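Local coordinates for mandelate racemase/muconate lactonizing enzyme family protein (Bradyrhizobium sp. ORS 278, PDB 3TOY) that belongs to the mandelate racemase/muconate lactonizing enzyme family and binds a calcium ion among acidic side chains in its C-terminal barrel domain, at residues Y160-V165 with A186-G191; A215-F220 with D240-E245; I265-G270 with A287-M292. All blocks are in the same frame, centred on the assembly; numbering follows the deposited sequence.

Contact 1: residues Y160-V165 with A186-G191; sequences YDSYGV and AIKSKG. With ACT (acetate ion), chain F.
K188 runs its aliphatic chain past the ring of Y160 and then gives its ammonium to the phenol, NZ bonding Y160 OH at 3.0 Å. Its CB and CE both meet atom CE1 of that ring, CE at 3.6 Å. CG stands anti to the backbone N (chi1 -177°), and a bend at chi3 (79°) turns the end of the chain across to the neighbouring strand, where CE lies 3.4 Å from S162 OG. NZ also forms salt bridges with E245 and E341, so three oxygens grip the charge; E341 accepts from S162 OG as well. At its root Y160 packs CB on A186 CB (3.5 Å), while its ring meets that of W243 nearly at right angles. These two parallel strands, 157-162 and 186-190, open the barrel of the enolase superfamily and are joined by a beta-alpha-beta crossover through helix 168-181. Their backbones alternate bonds, D161 N to A186 O, K188 N to D161 O and Y163 N to K188 O. Farther along the pair, S189 OG donates to G164 O at 2.8 Å. K190, bent at chi2 and chi3, presses CG tightly on G164 CA (3.3 Å). Its NZ donates to an acetate oxygen, OXT, at 2.9 Å, to D219 and to a water that in turn donates to S162 OG and Y163 O.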
loop_
_atom_site.group_PDB
_atom_site.type_symbol
_atom_site.label_atom_id
_atom_site.label_comp_id
_atom_site.label_asym_id
_atom_site.label_seq_id
_atom_site.Cartn_x
_atom_site.Cartn_y
_atom_site.Cartn_z
ATOM N N TYR A 160 -21.507 -29.619 12.193
ATOM C CA TYR A 160 -21.521 -29.251 13.593
ATOM C C TYR A 160 -22.928 -28.933 14.026
ATOM O O TYR A 160 -23.772 -28.524 13.225
ATOM C CB TYR A 160 -20.603 -28.065 13.909
ATOM C CG TYR A 160 -21.016 -26.759 13.269
ATOM C CD1 TYR A 160 -21.879 -25.879 13.928
ATOM C CD2 TYR A 160 -20.519 -26.387 12.020
ATOM C CE1 TYR A 160 -22.258 -24.679 13.354
ATOM C CE2 TYR A 160 -20.906 -25.195 11.426
ATOM C CZ TYR A 160 -21.758 -24.344 12.109
ATOM O OH TYR A 160 -22.098 -23.151 11.537
ATOM N N ASP A 161 -23.161 -29.112 15.323
ATOM C CA ASP A 161 -24.481 -28.928 15.894
ATOM C C ASP A 161 -24.615 -27.508 16.448
ATOM O O ASP A 161 -23.842 -27.081 17.307
ATOM C CB ASP A 161 -24.696 -29.973 17.005
ATOM C CG ASP A 161 -26.161 -30.351 17.185
ATOM O OD1 ASP A 161 -27.018 -29.902 16.387
ATOM O OD2 ASP A 161 -26.449 -31.115 18.135
ATOM N N SER A 162 -25.609 -26.790 15.957
ATOM C CA SER A 162 -25.681 -25.372 16.164
ATOM C C SER A 162 -26.718 -25.022 17.222
ATOM O O SER A 162 -27.915 -25.230 17.019
ATOM C CB SER A 162 -25.978 -24.703 14.810
ATOM O OG SER A 162 -25.851 -23.299 14.878
ATOM N N TYR A 163 -26.251 -24.470 18.337
ATOM C CA TYR A 163 -27.104 -24.128 19.462
ATOM C C TYR A 163 -27.189 -22.629 19.736
ATOM O O TYR A 163 -26.409 -21.833 19.203
ATOM C CB TYR A 163 -26.594 -24.835 20.709
ATOM C CG TYR A 163 -26.750 -26.343 20.652
ATOM C CD1 TYR A 163 -27.931 -26.955 21.069
ATOM C CD2 TYR A 163 -25.717 -27.150 20.215
ATOM C CE1 TYR A 163 -28.075 -28.341 21.027
ATOM C CE2 TYR A 163 -25.852 -28.537 20.166
ATOM C CZ TYR A 163 -27.033 -29.122 20.578
ATOM O OH TYR A 163 -27.168 -30.496 20.535
ATOM N N GLY A 164 -28.150 -22.245 20.572
ATOM C CA GLY A 164 -28.190 -20.894 21.104
ATOM C C GLY A 164 -27.228 -20.863 22.270
ATOM O O GLY A 164 -26.286 -21.648 22.319
ATOM N N VAL A 165 -27.438 -19.948 23.206
ATOM C CA VAL A 165 -26.611 -19.924 24.407
ATOM C C VAL A 165 -26.734 -21.271 25.121
ATOM O O VAL A 165 -27.841 -21.773 25.325
ATOM C CB VAL A 165 -27.055 -18.799 25.364
ATOM C CG1 VAL A 165 -26.280 -18.866 26.684
ATOM C CG2 VAL A 165 -26.906 -17.432 24.683
ATOM N N ALA A 186 -18.204 -31.474 16.696
ATOM C CA ALA A 186 -18.106 -30.020 16.693
ATOM C C ALA A 186 -19.446 -29.434 17.131
ATOM O O ALA A 186 -20.496 -29.900 16.683
ATOM C CB ALA A 186 -17.723 -29.529 15.288
ATOM N N ILE A 187 -19.394 -28.428 18.013
ATOM C CA ILE A 187 -20.557 -27.768 18.608
ATOM C C ILE A 187 -20.394 -26.244 18.513
ATOM O O ILE A 187 -19.325 -25.730 18.830
ATOM C CB ILE A 187 -20.649 -28.082 20.121
ATOM C CG1 ILE A 187 -20.787 -29.596 20.350
ATOM C CG2 ILE A 187 -21.833 -27.385 20.739
ATOM C CD1 ILE A 187 -22.082 -30.147 19.791
ATOM N N LYS A 188 -21.446 -25.533 18.114
ATOM C CA LYS A 188 -21.419 -24.064 18.134
ATOM C C LYS A 188 -22.406 -23.532 19.154
ATOM O O LYS A 188 -23.529 -24.032 19.266
ATOM C CB LYS A 188 -21.735 -23.470 16.763
ATOM C CG LYS A 188 -21.633 -21.914 16.725
ATOM C CD LYS A 188 -21.609 -21.424 15.287
ATOM C CE LYS A 188 -22.996 -21.394 14.669
ATOM N NZ LYS A 188 -22.964 -20.909 13.263
ATOM N N SER A 189 -21.982 -22.526 19.912
ATOM C CA SER A 189 -22.889 -21.830 20.805
ATOM C C SER A 189 -22.822 -20.306 20.587
ATOM O O SER A 189 -22.077 -19.840 19.715
ATOM C CB SER A 189 -22.572 -22.186 22.249
ATOM O OG SER A 189 -23.622 -21.741 23.098
ATOM N N LYS A 190 -23.602 -19.552 21.368
ATOM C CA LYS A 190 -23.751 -18.106 21.166
ATOM C C LYS A 190 -23.138 -17.283 22.283
ATOM O O LYS A 190 -23.152 -17.672 23.463
ATOM C CB LYS A 190 -25.221 -17.688 21.056
ATOM C CG LYS A 190 -26.083 -18.497 20.127
ATOM C CD LYS A 190 -25.681 -18.341 18.696
ATOM C CE LYS A 190 -26.890 -18.391 17.757
ATOM N NZ LYS A 190 -26.359 -18.622 16.368
ATOM N N GLY A 191 -22.643 -16.105 21.917
ATOM C CA GLY A 191 -22.149 -15.166 22.911
ATOM C C GLY A 191 -22.572 -13.740 22.655
ATOM O O GLY A 191 -23.296 -13.446 21.698
HETATM C C ACT F . -28.072 -17.454 13.346
HETATM O O ACT F . -28.219 -18.511 12.683
HETATM O OXT ACT F . -26.936 -17.249 13.822
HETATM C CH3 ACT F . -29.193 -16.474 13.566
HETATM O O HOH W 1 -25.249 -21.444 16.945
#

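Contact 2: residues A215-F220 with D240-E245; sequences ALMLDF and DLTWIE. With CA (calcium ion), chain E; P4C (O-acetaldehydyl-hexaethylene glycol), chain R.
D219 and E245 bring their carboxylates together from adjacent parallel strands, D219 OD2 lying 3.0 Å from E245 OE2 with the two planes 35° apart. Neither oxygen donates to the other; the calcium ion joins them, bound by OD2 of D219 at 2.4 Å and OE2 of E245 at 2.3 Å, with E271 and two waters in the same shell. D219 OD1 accepts from N221 N and from a metal-bound water, whereas E245 OE1 receives W243 NE1 at 2.8 Å on its anti lone pair, 25° out of the indole plane, together with the ammonium of K188. K190 donates to D219 OD2. M217 CG makes a CH-pi contact over the face of the five-membered ring of W243, 3.4 Å from its centroid, with SD a more distant Met-aromatic neighbour above the six-membered ring. Strands 215-219 and 243-245, a beta-alpha-beta unit of the barrel with helix 226-236, pair through T242 N to L216 O, L218 N to W243 O, E245 N to L218 O and F220 N to E245 O. W243 N, by contrast, is buried with no partner in the model. At the other end a water accepts from L216 N, donates to D240 O, bonds T242 OG1 and, weakly, O19 of O-acetaldehydyl-hexaethylene glycol. Two close acidic oxygens can share this spot because the calcium ion, with lysine ammoniums nearby, probably offsets their mutual repulsion.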
loop_
_atom_site.group_PDB
_atom_site.type_symbol
_atom_site.label_atom_id
_atom_site.label_comp_id
_atom_site.label_asym_id
_atom_site.label_seq_id
_atom_site.Cartn_x
_atom_site.Cartn_y
_atom_site.Cartn_z
ATOM N N ALA A 215 -14.651 -29.909 18.641
ATOM C CA ALA A 215 -14.478 -28.532 18.177
ATOM C C ALA A 215 -15.600 -27.661 18.766
ATOM O O ALA A 215 -16.746 -28.095 18.861
ATOM C CB ALA A 215 -14.465 -28.451 16.666
ATOM N N LEU A 216 -15.249 -26.443 19.192
ATOM C CA LEU A 216 -16.223 -25.488 19.721
ATOM C C LEU A 216 -16.128 -24.206 18.892
ATOM O O LEU A 216 -15.034 -23.678 18.702
ATOM C CB LEU A 216 -15.884 -25.118 21.158
ATOM C CG LEU A 216 -16.179 -26.098 22.279
ATOM C CD1 LEU A 216 -15.741 -25.455 23.591
ATOM C CD2 LEU A 216 -17.664 -26.411 22.295
ATOM N N MET A 217 -17.265 -23.721 18.414
ATOM C CA MET A 217 -17.332 -22.443 17.724
ATOM C C MET A 217 -18.148 -21.486 18.558
ATOM O O MET A 217 -19.052 -21.914 19.297
ATOM C CB MET A 217 -17.990 -22.608 16.351
ATOM C CG MET A 217 -17.142 -23.344 15.320
ATOM S SD MET A 217 -17.235 -25.134 15.505
ATOM C CE MET A 217 -17.370 -25.679 13.783
ATOM N N LEU A 218 -17.854 -20.189 18.441
ATOM C CA LEU A 218 -18.606 -19.171 19.197
ATOM C C LEU A 218 -19.178 -18.107 18.269
ATOM O O LEU A 218 -18.435 -17.492 17.516
ATOM C CB LEU A 218 -17.725 -18.552 20.294
ATOM C CG LEU A 218 -18.342 -17.435 21.157
ATOM C CD1 LEU A 218 -19.578 -17.954 21.912
ATOM C CD2 LEU A 218 -17.305 -16.868 22.166
ATOM N N ASP A 219 -20.500 -17.901 18.329
ATOM C CA ASP A 219 -21.187 -16.962 17.466
ATOM C C ASP A 219 -21.674 -15.754 18.256
ATOM O O ASP A 219 -22.498 -15.891 19.163
ATOM C CB ASP A 219 -22.338 -17.699 16.775
ATOM C CG ASP A 219 -23.098 -16.846 15.768
ATOM O OD1 ASP A 219 -22.770 -15.660 15.567
ATOM O OD2 ASP A 219 -24.032 -17.398 15.143
ATOM N N PHE A 220 -21.139 -14.570 17.933
ATOM C CA PHE A 220 -21.525 -13.324 18.601
ATOM C C PHE A 220 -22.745 -12.665 17.978
ATOM O O PHE A 220 -23.266 -11.675 18.517
ATOM C CB PHE A 220 -20.356 -12.304 18.641
ATOM C CG PHE A 220 -19.310 -12.613 19.681
ATOM C CD1 PHE A 220 -19.641 -12.628 21.033
ATOM C CD2 PHE A 220 -17.994 -12.856 19.317
ATOM C CE1 PHE A 220 -18.702 -12.905 21.997
ATOM C CE2 PHE A 220 -17.013 -13.133 20.306
ATOM C CZ PHE A 220 -17.376 -13.149 21.643
ATOM N N ASP A 240 -9.176 -22.861 22.788
ATOM C CA ASP A 240 -9.007 -23.627 21.569
ATOM C C ASP A 240 -10.283 -23.621 20.711
ATOM O O ASP A 240 -10.750 -24.679 20.260
ATOM C CB ASP A 240 -8.594 -25.065 21.900
ATOM C CG ASP A 240 -8.056 -25.814 20.690
ATOM O OD1 ASP A 240 -7.391 -25.178 19.846
ATOM O OD2 ASP A 240 -8.295 -27.040 20.576
ATOM N N LEU A 241 -10.844 -22.431 20.493
ATOM C CA LEU A 241 -12.025 -22.284 19.630
ATOM C C LEU A 241 -11.658 -22.424 18.153
ATOM O O LEU A 241 -10.589 -22.009 17.726
ATOM C CB LEU A 241 -12.686 -20.924 19.878
ATOM C CG LEU A 241 -13.079 -20.695 21.330
ATOM C CD1 LEU A 241 -13.701 -19.314 21.500
ATOM C CD2 LEU A 241 -14.054 -21.799 21.714
ATOM N N THR A 242 -12.557 -23.008 17.368
ATOM C CA THR A 242 -12.316 -23.195 15.953
ATOM C C THR A 242 -12.524 -21.897 15.181
ATOM O O THR A 242 -11.798 -21.625 14.224
ATOM C CB THR A 242 -13.244 -24.304 15.426
ATOM O OG1 THR A 242 -12.734 -25.559 15.890
ATOM C CG2 THR A 242 -13.314 -24.306 13.888
ATOM N N TRP A 243 -13.522 -21.122 15.585
ATOM C CA TRP A 243 -13.773 -19.811 14.951
ATOM C C TRP A 243 -14.640 -18.912 15.808
ATOM O O TRP A 243 -15.331 -19.387 16.739
ATOM C CB TRP A 243 -14.346 -19.981 13.528
ATOM C CG TRP A 243 -15.823 -20.372 13.376
ATOM C CD1 TRP A 243 -16.916 -19.800 13.976
ATOM C CD2 TRP A 243 -16.332 -21.357 12.469
ATOM N NE1 TRP A 243 -18.082 -20.394 13.502
ATOM C CE2 TRP A 243 -17.738 -21.351 12.579
ATOM C CE3 TRP A 243 -15.726 -22.250 11.574
ATOM C CZ2 TRP A 243 -18.541 -22.210 11.838
ATOM C CZ3 TRP A 243 -16.530 -23.107 10.842
ATOM C CH2 TRP A 243 -17.923 -23.071 10.972
ATOM N N ILE A 244 -14.523 -17.608 15.557
ATOM C CA ILE A 244 -15.408 -16.605 16.142
ATOM C C ILE A 244 -16.268 -16.080 15.013
ATOM O O ILE A 244 -15.734 -15.570 14.011
ATOM C CB ILE A 244 -14.596 -15.427 16.676
ATOM C CG1 ILE A 244 -13.620 -15.930 17.756
ATOM C CG2 ILE A 244 -15.537 -14.340 17.199
ATOM C CD1 ILE A 244 -14.313 -16.310 19.097
ATOM N N GLU A 245 -17.593 -16.126 15.181
ATOM C CA GLU A 245 -18.497 -15.871 14.065
ATOM C C GLU A 245 -19.212 -14.522 14.232
ATOM O O GLU A 245 -19.699 -14.204 15.326
ATOM C CB GLU A 245 -19.488 -17.038 13.991
ATOM C CG GLU A 245 -20.507 -16.976 12.888
ATOM C CD GLU A 245 -21.308 -18.274 12.836
ATOM O OE1 GLU A 245 -20.676 -19.352 12.993
ATOM O OE2 GLU A 245 -22.543 -18.202 12.626
HETATM CA CA CA E . -24.657 -17.287 12.828
HETATM O O1 P4C R . -8.519 -24.947 7.379
HETATM C C2 P4C R . -9.791 -25.584 7.194
HETATM C C3 P4C R . -9.622 -27.070 6.888
HETATM O O4 P4C R . -10.855 -27.522 6.318
HETATM C C5 P4C R . -10.886 -28.921 6.017
HETATM C C6 P4C R . -12.262 -29.515 6.349
HETATM O O7 P4C R . -12.322 -29.785 7.750
HETATM C C8 P4C R . -13.600 -30.188 8.275
HETATM C C9 P4C R . -13.378 -31.368 9.235
HETATM O O10 P4C R . -13.260 -30.998 10.608
HETATM C C11 P4C R . -12.473 -31.923 11.385
HETATM C C12 P4C R . -10.979 -31.617 11.296
HETATM O O13 P4C R . -10.388 -31.432 12.589
HETATM C C14 P4C R . -9.158 -30.691 12.569
HETATM C C15 P4C R . -9.362 -29.196 12.834
HETATM O O16 P4C R . -8.860 -28.774 14.113
HETATM C C17 P4C R . -9.454 -27.558 14.595
HETATM C C18 P4C R . -9.278 -27.381 16.107
HETATM O O19 P4C R . -10.315 -28.063 16.830
HETATM C C20 P4C R . -9.926 -28.467 18.147
HETATM C C21 P4C R . -10.867 -29.549 18.682
HETATM O O22 P4C R . -10.621 -30.809 18.048
HETATM O O HOH W 2 -12.356 -25.996 18.695
HETATM O O HOH W 3 -23.854 -15.204 13.235
HETATM O O HOH W 4 -25.702 -19.500 12.662
#

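Contact 3: residues I265-G270 with A287-M292; sequences IPIQAG and ASDFIM
D289 reaches across to the backbone of I267, whose N-H it takes on OD2, at 2.8 Å and nearly straight (168°), through the anti lone pair of that oxygen. The return bonds land on one atom: I267 O accepts from D289 N at 2.9 Å, in the carbonyl plane, and from F290 N at 3.0 Å, tilted somewhat out of it. With CG of D289 anti to the carbonyl carbon (chi1 -60°), the carboxylate folds back beside its own N-H, so D289 and I267 are bonded both ways, by side chain and by backbone. Two residues along, M292 N donates to A269 O at 2.9 Å. P266 lies alongside F290, its CB over one face of the ring toward the rim, 3.9 Å from the centroid. Nearby, CG of Q268 meets M292 SD at 3.4 Å, the two side chains crossing at about a right angle.

Farther out, a second shell surrounds these groups. A water donates to D289 OD2 and to I265 O, and D289 OD1 forms a salt bridge with R260, a residue of a second calcium site. S288 OG donates to F290 O at 2.7 Å, from above the carbonyl plane. H338 meets the F290 ring edge-to-face, and A227 of the second subunit packs on it. I267 leans on V259 of helix 253-262 and I233 of helix 226-236, while M292 touches E245 and E271 near the metal. Strands 267-269 and 290-291, linked through helix 275-285, form one beta-alpha-beta unit in the modified TIM barrel of the enolase superfamily.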
loop_
_atom_site.group_PDB
_atom_site.type_symbol
_atom_site.label_atom_id
_atom_site.label_comp_id
_atom_site.label_asym_id
_atom_site.label_seq_id
_atom_site.Cartn_x
_atom_site.Cartn_y
_atom_site.Cartn_z
ATOM N N ILE A 265 -7.780 -16.028 16.710
ATOM C CA ILE A 265 -8.778 -17.058 16.386
ATOM C C ILE A 265 -9.386 -16.719 15.040
ATOM O O ILE A 265 -9.664 -15.552 14.785
ATOM C CB ILE A 265 -9.917 -17.077 17.443
ATOM C CG1 ILE A 265 -9.321 -17.173 18.861
ATOM C CG2 ILE A 265 -10.896 -18.237 17.147
ATOM C CD1 ILE A 265 -10.397 -17.117 20.012
ATOM N N PRO A 266 -9.570 -17.733 14.168
ATOM C CA PRO A 266 -10.111 -17.439 12.851
ATOM C C PRO A 266 -11.464 -16.748 12.955
ATOM O O PRO A 266 -12.290 -17.088 13.820
ATOM C CB PRO A 266 -10.215 -18.810 12.189
ATOM C CG PRO A 266 -9.086 -19.647 12.884
ATOM C CD PRO A 266 -9.122 -19.133 14.314
ATOM N N ILE A 267 -11.689 -15.782 12.068
ATOM C CA ILE A 267 -12.944 -15.041 12.037
ATOM C C ILE A 267 -13.820 -15.622 10.940
ATOM O O ILE A 267 -13.376 -15.762 9.800
ATOM C CB ILE A 267 -12.670 -13.560 11.718
ATOM C CG1 ILE A 267 -11.812 -12.949 12.826
ATOM C CG2 ILE A 267 -13.971 -12.777 11.574
ATOM C CD1 ILE A 267 -12.440 -13.082 14.282
ATOM N N GLN A 268 -15.052 -15.978 11.306
ATOM C CA GLN A 268 -16.052 -16.544 10.391
ATOM C C GLN A 268 -17.167 -15.503 10.177
ATOM O O GLN A 268 -17.569 -14.806 11.114
ATOM C CB GLN A 268 -16.660 -17.810 11.046
ATOM C CG GLN A 268 -17.833 -18.448 10.311
ATOM C CD GLN A 268 -17.416 -19.067 8.992
ATOM O OE1 GLN A 268 -17.193 -18.348 8.016
ATOM N NE2 GLN A 268 -17.300 -20.420 8.950
ATOM N N ALA A 269 -17.653 -15.398 8.943
ATOM C CA ALA A 269 -18.721 -14.444 8.626
ATOM C C ALA A 269 -19.350 -14.834 7.316
ATOM O O ALA A 269 -18.922 -15.782 6.688
ATOM C CB ALA A 269 -18.183 -12.991 8.567
ATOM N N GLY A 270 -20.365 -14.098 6.884
ATOM C CA GLY A 270 -20.884 -14.327 5.526
ATOM C C GLY A 270 -22.345 -14.744 5.429
ATOM O O GLY A 270 -22.952 -14.644 4.356
ATOM N N ALA A 287 -12.364 -9.178 5.069
ATOM C CA ALA A 287 -13.232 -9.225 6.261
ATOM C C ALA A 287 -13.046 -10.475 7.163
ATOM O O ALA A 287 -13.162 -10.373 8.391
ATOM C CB ALA A 287 -14.695 -9.090 5.831
ATOM N N SER A 288 -12.797 -11.646 6.579
ATOM C CA SER A 288 -12.782 -12.877 7.386
ATOM C C SER A 288 -11.800 -13.936 6.904
ATOM O O SER A 288 -11.307 -13.877 5.775
ATOM C CB SER A 288 -14.193 -13.460 7.443
ATOM O OG SER A 288 -14.586 -13.905 6.142
ATOM N N ASP A 289 -11.493 -14.891 7.789
ATOM C CA ASP A 289 -10.643 -16.022 7.461
ATOM C C ASP A 289 -11.422 -17.125 6.837
ATOM O O ASP A 289 -10.897 -17.819 5.972
ATOM C CB ASP A 289 -9.972 -16.569 8.729
ATOM C CG ASP A 289 -9.127 -15.516 9.402
ATOM O OD1 ASP A 289 -8.121 -15.121 8.784
ATOM O OD2 ASP A 289 -9.465 -15.049 10.502
ATOM N N PHE A 290 -12.661 -17.298 7.313
ATOM C CA PHE A 290 -13.566 -18.336 6.831
ATOM C C PHE A 290 -14.824 -17.604 6.332
ATOM O O PHE A 290 -15.112 -16.481 6.773
ATOM C CB PHE A 290 -14.023 -19.227 8.009
ATOM C CG PHE A 290 -12.902 -20.012 8.694
ATOM C CD1 PHE A 290 -11.701 -20.274 8.047
ATOM C CD2 PHE A 290 -13.095 -20.524 9.972
ATOM C CE1 PHE A 290 -10.714 -21.018 8.691
ATOM C CE2 PHE A 290 -12.111 -21.279 10.610
ATOM C CZ PHE A 290 -10.937 -21.530 9.957
ATOM N N ILE A 291 -15.620 -18.257 5.478
ATOM C CA ILE A 291 -16.936 -17.714 5.139
ATOM C C ILE A 291 -17.967 -18.837 5.252
ATOM O O ILE A 291 -17.620 -20.000 5.125
ATOM C CB ILE A 291 -17.029 -17.095 3.689
ATOM C CG1 ILE A 291 -16.655 -18.120 2.613
ATOM C CG2 ILE A 291 -16.150 -15.784 3.608
ATOM C CD1 ILE A 291 -16.875 -17.599 1.210
ATOM N N MET A 292 -19.214 -18.444 5.459
ATOM C CA MET A 292 -20.344 -19.377 5.482
ATOM C C MET A 292 -21.575 -18.737 4.829
ATOM O O MET A 292 -22.455 -18.201 5.526
ATOM C CB MET A 292 -20.664 -19.807 6.926
ATOM C CG MET A 292 -20.791 -18.686 7.947
ATOM S SD MET A 292 -21.011 -19.327 9.637
ATOM C CE MET A 292 -22.784 -19.781 9.620
HETATM O O HOH W 5 -8.061 -14.202 12.500
#

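How the contacts relate
All three contacts are buried pairings of parallel strands in one barrel sheet, each spanning a beta-alpha-beta unit. They follow in series: strands 186-190 and 215-219 neighbour each other between contacts 1 and 2, and strands 243-245 and 267-269 between contacts 2 and 3, where backbone bonds join I244 to P266 and Q268. Contact 1 brings lysines to the calcium site, contact 2 supplies two acidic ligands, and contact 3 reaches it less directly, through M292, whose SD packs on E245. Contact 3 adds to its backbone bonds one from D289 OD2 to the I267 N-H. Second-subunit packing reaches contacts 2 and 3, at D240 and F290, but not contact 1.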